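Local coordinates for flagellar brake protein YcgR (Escherichia coli K-12, PDB 5Y6H) that acts as a flagellar brake, its N-terminal domain here being involved in FliG binding, and slows the motor when c-di-GMP is bound, at residues I28-S33 / I71-T77; L20-H24 / L43-P48; W34-L39 / D61-V65. All blocks are in the same frame, centred on the assembly; numbering follows the deposited sequence.

Interaction 1. Residues I28-S33 / I71-T77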
loop_
_atom_site.group_PDB
_atom_site.type_symbol
_atom_site.label_atom_id
_atom_site.label_comp_id
_atom_site.label_asym_id
_atom_site.label_seq_id
_atom_site.Cartn_x
_atom_site.Cartn_y
_atom_site.Cartn_z
ATOM N N ILE A 28 -9.216 -6.174 -0.218
ATOM C CA ILE A 28 -9.197 -6.186 -1.678
ATOM C C ILE A 28 -7.749 -6.194 -2.154
ATOM O O ILE A 28 -6.842 -5.846 -1.381
ATOM C CB ILE A 28 -9.973 -4.993 -2.256
ATOM C CG1 ILE A 28 -9.371 -3.671 -1.784
ATOM C CG2 ILE A 28 -11.447 -5.098 -1.910
ATOM C CD1 ILE A 28 -9.878 -2.471 -2.577
ATOM N N PRO A 29 -7.477 -6.583 -3.401
ATOM C CA PRO A 29 -6.089 -6.607 -3.872
ATOM C C PRO A 29 -5.499 -5.211 -3.964
ATOM O O PRO A 29 -6.199 -4.223 -4.202
ATOM C CB PRO A 29 -6.190 -7.254 -5.260
ATOM C CG PRO A 29 -7.524 -7.912 -5.301
ATOM C CD PRO A 29 -8.410 -7.106 -4.415
ATOM N N LEU A 30 -4.189 -5.141 -3.760
ATOM C CA LEU A 30 -3.422 -3.925 -3.970
ATOM C C LEU A 30 -2.550 -4.098 -5.204
ATOM O O LEU A 30 -2.195 -5.219 -5.577
ATOM C CB LEU A 30 -2.519 -3.613 -2.770
ATOM C CG LEU A 30 -3.077 -3.593 -1.348
ATOM C CD1 LEU A 30 -1.978 -3.177 -0.382
ATOM C CD2 LEU A 30 -4.276 -2.672 -1.221
ATOM N N ARG A 31 -2.202 -2.983 -5.835
ATOM C CA ARG A 31 -1.157 -2.964 -6.849
ATOM C C ARG A 31 -0.000 -2.115 -6.345
ATOM O O ARG A 31 -0.198 -0.957 -5.963
ATOM C CB ARG A 31 -1.672 -2.418 -8.184
ATOM C CG ARG A 31 -0.569 -2.225 -9.223
ATOM C CD ARG A 31 -1.112 -1.680 -10.530
ATOM N NE ARG A 31 -2.185 -2.512 -11.064
ATOM C CZ ARG A 31 -3.062 -2.103 -11.974
ATOM N NH1 ARG A 31 -4.009 -2.928 -12.404
ATOM N NH2 ARG A 31 -2.993 -0.871 -12.456
ATOM N N LEU A 32 1.195 -2.702 -6.322
ATOM C CA LEU A 32 2.428 -1.983 -6.023
ATOM C C LEU A 32 3.120 -1.682 -7.343
ATOM O O LEU A 32 3.417 -2.603 -8.112
ATOM C CB LEU A 32 3.352 -2.802 -5.119
ATOM C CG LEU A 32 3.206 -2.758 -3.594
ATOM C CD1 LEU A 32 1.749 -2.821 -3.146
ATOM C CD2 LEU A 32 4.010 -3.890 -2.960
ATOM N N SER A 33 3.373 -0.406 -7.609
ATOM C CA SER A 33 4.022 0.011 -8.842
ATOM C C SER A 33 5.293 0.790 -8.532
ATOM O O SER A 33 5.324 1.607 -7.606
ATOM C CB SER A 33 3.083 0.862 -9.702
ATOM O OG SER A 33 1.899 0.153 -10.038
ATOM N N ILE A 71 7.419 3.829 -4.203
ATOM C CA ILE A 71 6.473 2.772 -4.541
ATOM C C ILE A 71 5.070 3.349 -4.422
ATOM O O ILE A 71 4.691 3.848 -3.356
ATOM C CB ILE A 71 6.621 1.539 -3.629
ATOM C CG1 ILE A 71 8.038 0.959 -3.706
ATOM C CG2 ILE A 71 5.587 0.482 -3.987
ATOM C CD1 ILE A 71 8.953 1.423 -2.592
ATOM N N THR A 72 4.304 3.286 -5.509
ATOM C CA THR A 72 2.920 3.745 -5.527
ATOM C C THR A 72 1.990 2.564 -5.288
ATOM O O THR A 72 2.105 1.530 -5.955
ATOM C CB THR A 72 2.585 4.421 -6.858
ATOM O OG1 THR A 72 3.387 5.597 -7.009
ATOM C CG2 THR A 72 1.113 4.809 -6.909
ATOM N N ILE A 73 1.073 2.718 -4.338
ATOM C CA ILE A 73 0.148 1.660 -3.954
ATOM C C ILE A 73 -1.258 2.087 -4.351
ATOM O O ILE A 73 -1.705 3.184 -3.989
ATOM C CB ILE A 73 0.250 1.359 -2.448
ATOM C CG1 ILE A 73 1.693 0.963 -2.103
ATOM C CG2 ILE A 73 -0.733 0.272 -2.059
ATOM C CD1 ILE A 73 1.949 0.719 -0.647
ATOM N N THR A 74 -1.948 1.228 -5.112
ATOM C CA THR A 74 -3.296 1.500 -5.602
ATOM C C THR A 74 -4.231 0.350 -5.255
ATOM O O THR A 74 -3.825 -0.814 -5.216
ATOM C CB THR A 74 -3.313 1.714 -7.129
ATOM O OG1 THR A 74 -2.651 0.617 -7.771
ATOM C CG2 THR A 74 -2.591 3.016 -7.485
ATOM N N ALA A 75 -5.498 0.686 -5.028
ATOM C CA ALA A 75 -6.527 -0.312 -4.777
ATOM C C ALA A 75 -7.873 0.310 -5.112
ATOM O O ALA A 75 -8.111 1.480 -4.802
ATOM C CB ALA A 75 -6.516 -0.801 -3.323
ATOM N N GLU A 76 -8.746 -0.459 -5.756
ATOM C CA GLU A 76 -10.033 0.102 -6.134
ATOM C C GLU A 76 -11.118 -0.964 -6.125
ATOM O O GLU A 76 -10.876 -2.128 -6.456
ATOM C CB GLU A 76 -9.983 0.774 -7.512
ATOM C CG GLU A 76 -9.444 -0.096 -8.631
ATOM C CD GLU A 76 -9.002 0.726 -9.828
ATOM O OE1 GLU A 76 -9.824 1.517 -10.336
ATOM O OE2 GLU A 76 -7.836 0.588 -10.256
ATOM N N THR A 77 -12.322 -0.541 -5.738
ATOM C CA THR A 77 -13.512 -1.376 -5.820
ATOM C C THR A 77 -14.739 -0.474 -5.899
ATOM O O THR A 77 -14.798 0.566 -5.237
ATOM C CB THR A 77 -13.622 -2.340 -4.625
ATOM O OG1 THR A 77 -14.757 -3.197 -4.803
ATOM C CG2 THR A 77 -13.765 -1.582 -3.310
HETATM O O HOH W 1 -7.895 -3.357 -6.079
HETATM O O HOH W 2 -0.021 1.139 -8.096
#
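Arg31 and Thr74 face each other as an antiparallel hydrogen-bonded pair, each giving its N-H to the other's carbonyl: Arg31 N reaches Thr74 O at 2.8 Å, nearly straight at 168°, and Thr74 N reaches Arg31 O at 2.9 Å. Two residues on, Ser33 and Thr72 repeat the exchange, with Ser33 N 2.8 Å from Thr72 O and Thr72 N bonded to Ser33 O. Arg31 O takes a second hydrogen, from a water that is also hydrogen-bonded to Ser33 OG and to Thr74 OG1 (2.7 Å). With chi1 at 52°, Thr74 OG1 is placed between its own N and carbonyl carbon, close beside Arg31 CB and within bonding distance of that water. These are central strands of the antiparallel sheet of the PilZN domain; the N-H and C=O groups of Leu30 and Leu32 turn to strand 37-47, those of Ile71, Ile73 and Ala75 to strand 80-86. On the face opposite Arg31, Ser33, Thr72 and Thr74 the contacts are apolar: Leu32 CD1 lies alongside Ile73 CG1 at 3.9 Å, and Leu30 CD2 meets Ala75 CB at 3.6 Å. Ile28 CD1 reaches the same methyl, Ala75 CB, at 3.8 Å. Where the strands part, a second water donates to Pro29 O (2.7 Å) and accepts from Glu76 N.

Interaction 2. Residues L20-H24 / L43-P48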
loop_
_atom_site.group_PDB
_atom_site.type_symbol
_atom_site.label_atom_id
_atom_site.label_comp_id
_atom_site.label_asym_id
_atom_site.label_seq_id
_atom_site.Cartn_x
_atom_site.Cartn_y
_atom_site.Cartn_z
ATOM N N LEU A 20 -6.904 3.427 5.768
ATOM C CA LEU A 20 -6.111 2.202 5.757
ATOM C C LEU A 20 -6.783 1.105 6.574
ATOM O O LEU A 20 -6.721 -0.076 6.209
ATOM C CB LEU A 20 -4.706 2.487 6.287
ATOM C CG LEU A 20 -3.837 3.394 5.412
ATOM C CD1 LEU A 20 -2.534 3.733 6.125
ATOM C CD2 LEU A 20 -3.561 2.750 4.057
ATOM N N ARG A 21 -7.431 1.477 7.684
ATOM C CA ARG A 21 -8.182 0.499 8.466
ATOM C C ARG A 21 -9.309 -0.111 7.642
ATOM O O ARG A 21 -9.534 -1.326 7.690
ATOM C CB ARG A 21 -8.745 1.144 9.736
ATOM C CG ARG A 21 -7.701 1.730 10.674
ATOM C CD ARG A 21 -7.440 0.828 11.861
ATOM N NE ARG A 21 -6.694 1.513 12.912
ATOM C CZ ARG A 21 -5.869 0.898 13.750
ATOM N NH1 ARG A 21 -5.689 -0.412 13.652
ATOM N NH2 ARG A 21 -5.227 1.587 14.685
ATOM N N ASP A 22 -10.029 0.719 6.881
ATOM C CA ASP A 22 -11.090 0.208 6.017
ATOM C C ASP A 22 -10.522 -0.681 4.917
ATOM O O ASP A 22 -11.124 -1.703 4.561
ATOM C CB ASP A 22 -11.876 1.366 5.397
ATOM C CG ASP A 22 -12.922 1.944 6.336
ATOM O OD1 ASP A 22 -13.156 1.367 7.418
ATOM O OD2 ASP A 22 -13.516 2.983 5.983
ATOM N N LEU A 23 -9.368 -0.299 4.365
ATOM C CA LEU A 23 -8.724 -1.089 3.317
ATOM C C LEU A 23 -8.314 -2.463 3.830
ATOM O O LEU A 23 -8.506 -3.478 3.149
ATOM C CB LEU A 23 -7.511 -0.331 2.780
ATOM C CG LEU A 23 -6.788 -0.912 1.565
ATOM C CD1 LEU A 23 -7.745 -1.109 0.392
ATOM C CD2 LEU A 23 -5.621 -0.014 1.172
ATOM N N HIS A 24 -7.723 -2.512 5.024
ATOM C CA HIS A 24 -7.355 -3.789 5.627
ATOM C C HIS A 24 -8.571 -4.695 5.802
ATOM O O HIS A 24 -8.513 -5.893 5.502
ATOM C CB HIS A 24 -6.668 -3.544 6.971
ATOM C CG HIS A 24 -6.443 -4.788 7.764
ATOM N ND1 HIS A 24 -7.124 -5.062 8.931
ATOM C CD2 HIS A 24 -5.608 -5.834 7.561
ATOM C CE1 HIS A 24 -6.719 -6.224 9.411
ATOM N NE2 HIS A 24 -5.798 -6.713 8.599
ATOM N N LEU A 43 -3.045 -5.806 1.807
ATOM C CA LEU A 43 -2.708 -5.243 3.113
ATOM C C LEU A 43 -3.015 -6.290 4.179
ATOM O O LEU A 43 -4.172 -6.492 4.560
ATOM C CB LEU A 43 -3.466 -3.942 3.356
ATOM C CG LEU A 43 -3.196 -3.199 4.669
ATOM C CD1 LEU A 43 -1.727 -2.812 4.797
ATOM C CD2 LEU A 43 -4.096 -1.966 4.778
ATOM N N LEU A 44 -1.963 -6.953 4.667
ATOM C CA LEU A 44 -2.121 -8.070 5.594
ATOM C C LEU A 44 -2.384 -7.600 7.017
ATOM O O LEU A 44 -3.146 -8.235 7.755
ATOM C CB LEU A 44 -0.870 -8.950 5.567
ATOM C CG LEU A 44 -0.617 -9.718 4.268
ATOM C CD1 LEU A 44 0.686 -10.494 4.351
ATOM C CD2 LEU A 44 -1.775 -10.649 3.959
ATOM N N ALA A 45 -1.750 -6.503 7.426
ATOM C CA ALA A 45 -1.852 -6.040 8.798
ATOM C C ALA A 45 -1.638 -4.535 8.835
ATOM O O ALA A 45 -0.957 -3.968 7.973
ATOM C CB ALA A 45 -0.834 -6.750 9.697
ATOM N N ILE A 46 -2.222 -3.896 9.846
ATOM C CA ILE A 46 -2.173 -2.445 9.982
ATOM C C ILE A 46 -2.088 -2.081 11.460
ATOM O O ILE A 46 -2.798 -2.656 12.294
ATOM C CB ILE A 46 -3.387 -1.769 9.307
ATOM C CG1 ILE A 46 -3.300 -0.246 9.423
ATOM C CG2 ILE A 46 -4.708 -2.304 9.870
ATOM C CD1 ILE A 46 -2.153 0.360 8.628
ATOM N N THR A 47 -1.181 -1.154 11.788
ATOM C CA THR A 47 -1.105 -0.509 13.095
ATOM C C THR A 47 -0.899 0.982 12.848
ATOM O O THR A 47 -0.645 1.377 11.702
ATOM C CB THR A 47 0.033 -1.079 13.956
ATOM O OG1 THR A 47 1.277 -0.490 13.561
ATOM C CG2 THR A 47 0.123 -2.599 13.843
ATOM N N PRO A 48 -1.004 1.845 13.865
ATOM C CA PRO A 48 -0.701 3.267 13.634
ATOM C C PRO A 48 0.709 3.517 13.132
ATOM O O PRO A 48 0.971 4.592 12.578
ATOM C CB PRO A 48 -0.922 3.901 15.015
ATOM C CG PRO A 48 -1.925 3.017 15.661
ATOM C CD PRO A 48 -1.569 1.626 15.210
HETATM O O HOH W 3 -6.610 -7.346 4.241
#
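His24 and Leu20, one turn apart on helix 13-26, lie against Leu43 and Ile46 of strand 37-47, a helix packed on the antiparallel sheet of the PilZN domain. The short segments run roughly antiparallel, at 146°, with their axes 8.6 Å apart. Between Leu43 and Ile46 the strand holds a classic beta bulge, where Leu44 and Ala45 together pair with Val52 on strand 50-54.

The imidazole of His24 spans this irregular stretch. Its CG is anti to the backbone N (chi1 171°), which carries the ring along the strand backbone. CB touches two methyls, Leu43 CD2 and Ile46 CG2, each at 3.7 Å. CG and ND1 meet the same Ile46 CG2, which comes at the ring obliquely, the histidine and isoleucine side chains running past one another head to tail. Farther along, CD2 meets two carbonyls at the ring edge, near its plane: Leu43 O and Leu44 O, both at 3.4 Å. At the tip, His24 NE2 donates to Leu44 O at 3.2 Å, a weak bond because the N-H is bent to 127°.

Next to the histidine, Leu43 CD2 packs on Leu20 O at 3.5 Å, the carbonyl that accepts the helical bond from His24 N. Ile46 CD1 touches Leu20 CB, and Leu17, one turn earlier on the helix, also packs on Ile46. At the far end Arg21, bent at its second torsion, brings NH2 obliquely to Pro48 CD. A water closes the opposite end, donating one hydrogen to His24 O at 2.7 Å and the other to Leu43 O at 2.6 Å.

Interaction 3. Residues W34-L39 / D61-V65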
loop_
_atom_site.group_PDB
_atom_site.type_symbol
_atom_site.label_atom_id
_atom_site.label_comp_id
_atom_site.label_asym_id
_atom_site.label_seq_id
_atom_site.Cartn_x
_atom_site.Cartn_y
_atom_site.Cartn_z
ATOM N N TRP A 34 6.343 0.533 -9.311
ATOM C CA TRP A 34 7.607 1.241 -9.173
ATOM C C TRP A 34 8.178 1.506 -10.559
ATOM O O TRP A 34 7.659 1.032 -11.571
ATOM C CB TRP A 34 8.607 0.450 -8.321
ATOM C CG TRP A 34 9.020 -0.856 -8.937
ATOM C CD1 TRP A 34 10.175 -1.117 -9.619
ATOM C CD2 TRP A 34 8.277 -2.080 -8.925
ATOM N NE1 TRP A 34 10.195 -2.428 -10.032
ATOM C CE2 TRP A 34 9.040 -3.040 -9.618
ATOM C CE3 TRP A 34 7.038 -2.454 -8.398
ATOM C CZ2 TRP A 34 8.605 -4.351 -9.794
ATOM C CZ3 TRP A 34 6.612 -3.757 -8.571
ATOM C CH2 TRP A 34 7.391 -4.688 -9.264
ATOM N N ASN A 35 9.261 2.282 -10.596
ATOM C CA ASN A 35 9.951 2.540 -11.852
ATOM C C ASN A 35 10.573 1.247 -12.366
ATOM O O ASN A 35 11.702 0.908 -11.997
ATOM C CB ASN A 35 11.014 3.626 -11.671
ATOM C CG ASN A 35 11.551 4.136 -12.989
ATOM O OD1 ASN A 35 10.885 4.031 -14.017
ATOM N ND2 ASN A 35 12.758 4.689 -12.968
ATOM N N GLY A 36 9.835 0.500 -13.185
ATOM C CA GLY A 36 10.344 -0.760 -13.688
ATOM C C GLY A 36 9.367 -1.923 -13.688
ATOM O O GLY A 36 9.609 -2.918 -14.375
ATOM N N GLY A 37 8.275 -1.836 -12.936
ATOM C CA GLY A 37 7.326 -2.936 -12.931
ATOM C C GLY A 37 6.184 -2.703 -11.967
ATOM O O GLY A 37 6.006 -1.606 -11.433
ATOM N N GLN A 38 5.397 -3.764 -11.768
ATOM C CA GLN A 38 4.258 -3.751 -10.857
ATOM C C GLN A 38 3.987 -5.169 -10.368
ATOM O O GLN A 38 4.386 -6.150 -11.002
ATOM C CB GLN A 38 3.003 -3.166 -11.518
ATOM C CG GLN A 38 2.486 -3.960 -12.702
ATOM C CD GLN A 38 1.181 -3.409 -13.243
ATOM O OE1 GLN A 38 0.124 -4.022 -13.090
ATOM N NE2 GLN A 38 1.247 -2.242 -13.875
ATOM N N LEU A 39 3.305 -5.271 -9.226
ATOM C CA LEU A 39 2.900 -6.569 -8.696
ATOM C C LEU A 39 1.602 -6.418 -7.916
ATOM O O LEU A 39 1.210 -5.314 -7.529
ATOM C CB LEU A 39 3.990 -7.197 -7.808
ATOM C CG LEU A 39 4.379 -6.568 -6.463
ATOM C CD1 LEU A 39 3.459 -6.992 -5.316
ATOM C CD2 LEU A 39 5.818 -6.931 -6.124
ATOM N N ASP A 61 10.112 -9.705 -8.934
ATOM C CA ASP A 61 9.332 -8.505 -8.637
ATOM C C ASP A 61 9.556 -8.045 -7.204
ATOM O O ASP A 61 9.672 -6.843 -6.939
ATOM C CB ASP A 61 7.844 -8.763 -8.875
ATOM C CG ASP A 61 7.511 -8.970 -10.334
ATOM O OD1 ASP A 61 8.331 -8.588 -11.196
ATOM O OD2 ASP A 61 6.423 -9.515 -10.616
ATOM N N ASN A 62 9.611 -8.988 -6.263
ATOM C CA ASN A 62 9.816 -8.620 -4.867
ATOM C C ASN A 62 11.195 -8.008 -4.652
ATOM O O ASN A 62 11.335 -7.015 -3.927
ATOM C CB ASN A 62 9.602 -9.847 -3.983
ATOM C CG ASN A 62 8.208 -10.426 -4.138
ATOM O OD1 ASN A 62 7.234 -9.683 -4.274
ATOM N ND2 ASN A 62 8.107 -11.749 -4.139
ATOM N N ILE A 63 12.222 -8.575 -5.290
ATOM C CA ILE A 63 13.569 -8.010 -5.195
ATOM C C ILE A 63 13.611 -6.610 -5.795
ATOM O O ILE A 63 14.249 -5.702 -5.244
ATOM C CB ILE A 63 14.587 -8.946 -5.873
ATOM C CG1 ILE A 63 14.620 -10.294 -5.152
ATOM C CG2 ILE A 63 15.966 -8.313 -5.886
ATOM C CD1 ILE A 63 15.369 -11.369 -5.902
ATOM N N ALA A 64 12.942 -6.412 -6.936
ATOM C CA ALA A 64 12.906 -5.088 -7.551
ATOM C C ALA A 64 12.246 -4.071 -6.631
ATOM O O ALA A 64 12.737 -2.945 -6.484
ATOM C CB ALA A 64 12.173 -5.150 -8.891
ATOM N N VAL A 65 11.144 -4.471 -6.005
ATOM C CA VAL A 65 10.408 -3.591 -5.100
ATOM C C VAL A 65 11.164 -3.248 -3.815
ATOM O O VAL A 65 10.899 -2.218 -3.196
ATOM C CB VAL A 65 9.040 -4.193 -4.725
ATOM C CG1 VAL A 65 8.278 -3.247 -3.811
ATOM C CG2 VAL A 65 8.234 -4.500 -5.978
HETATM O O HOH W 4 4.592 -8.765 -12.392
#
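Trp34 and Leu39 both carry CG between the backbone N and the carbonyl carbon (chi1 64° and 67°), and this turns the indole and Leu39 CD2 onto the helical segment Asp61-Val65. Val65 CG2 stands over one face of the six-membered ring of Trp34 as a CH-pi contact, although the modelled spacing is too tight for its distance to be trusted. Ala64 CB comes in obliquely, 3.6 Å from Trp34 NE1. Against the opposite face, near its rim, lie Gly37 O and Gln38 N of its own hairpin, each 3.3 Å from the ring plane; a side chain at Gly37 would run into Trp34 CZ2. Leu39 CD2 reaches Asp61 CB at 3.9 Å and Asn62 OD1 at 3.6 Å, the latter oxygen being already bonded to Gly56 N. Replacing Trp34 by an alanine would probably open a gap between hairpin and helix, with Ala64 and Val65 losing their flat partner. No direct hydrogen bond crosses, but a water donates to both Gln38 O (3.0 Å) and Asp61 OD2 (2.7 Å). Trp34 and Gly37, paired by N-H to O bonds in both directions, close a tight two-residue beta hairpin, and its tryptophan packs on helix 59-67.

Interaction 1 lies near the centre of the chain and joins two strands of the sheet by backbone hydrogen bonds; interaction 2 packs helix 13-26 on strand 37-47, and interaction 3 packs helix 59-67 on the hairpin of strands 30-34 and 37-47. The centres of interactions 2 and 3 are about 22 Å apart. Leu30 ties interaction 1 to interaction 2, touching Leu23 and Leu43, while the backbone pair Leu32-Leu39 ties it to interaction 3. All three are partly buried: aliphatic side chains such as Leu30, Leu43 and Leu39 lie inside, while Arg31, Arg21 and Gln38 are exposed. Across the helix contacts the sole direct hydrogen bond is the weak histidine one of interaction 2; interaction 3 relies on an indole face.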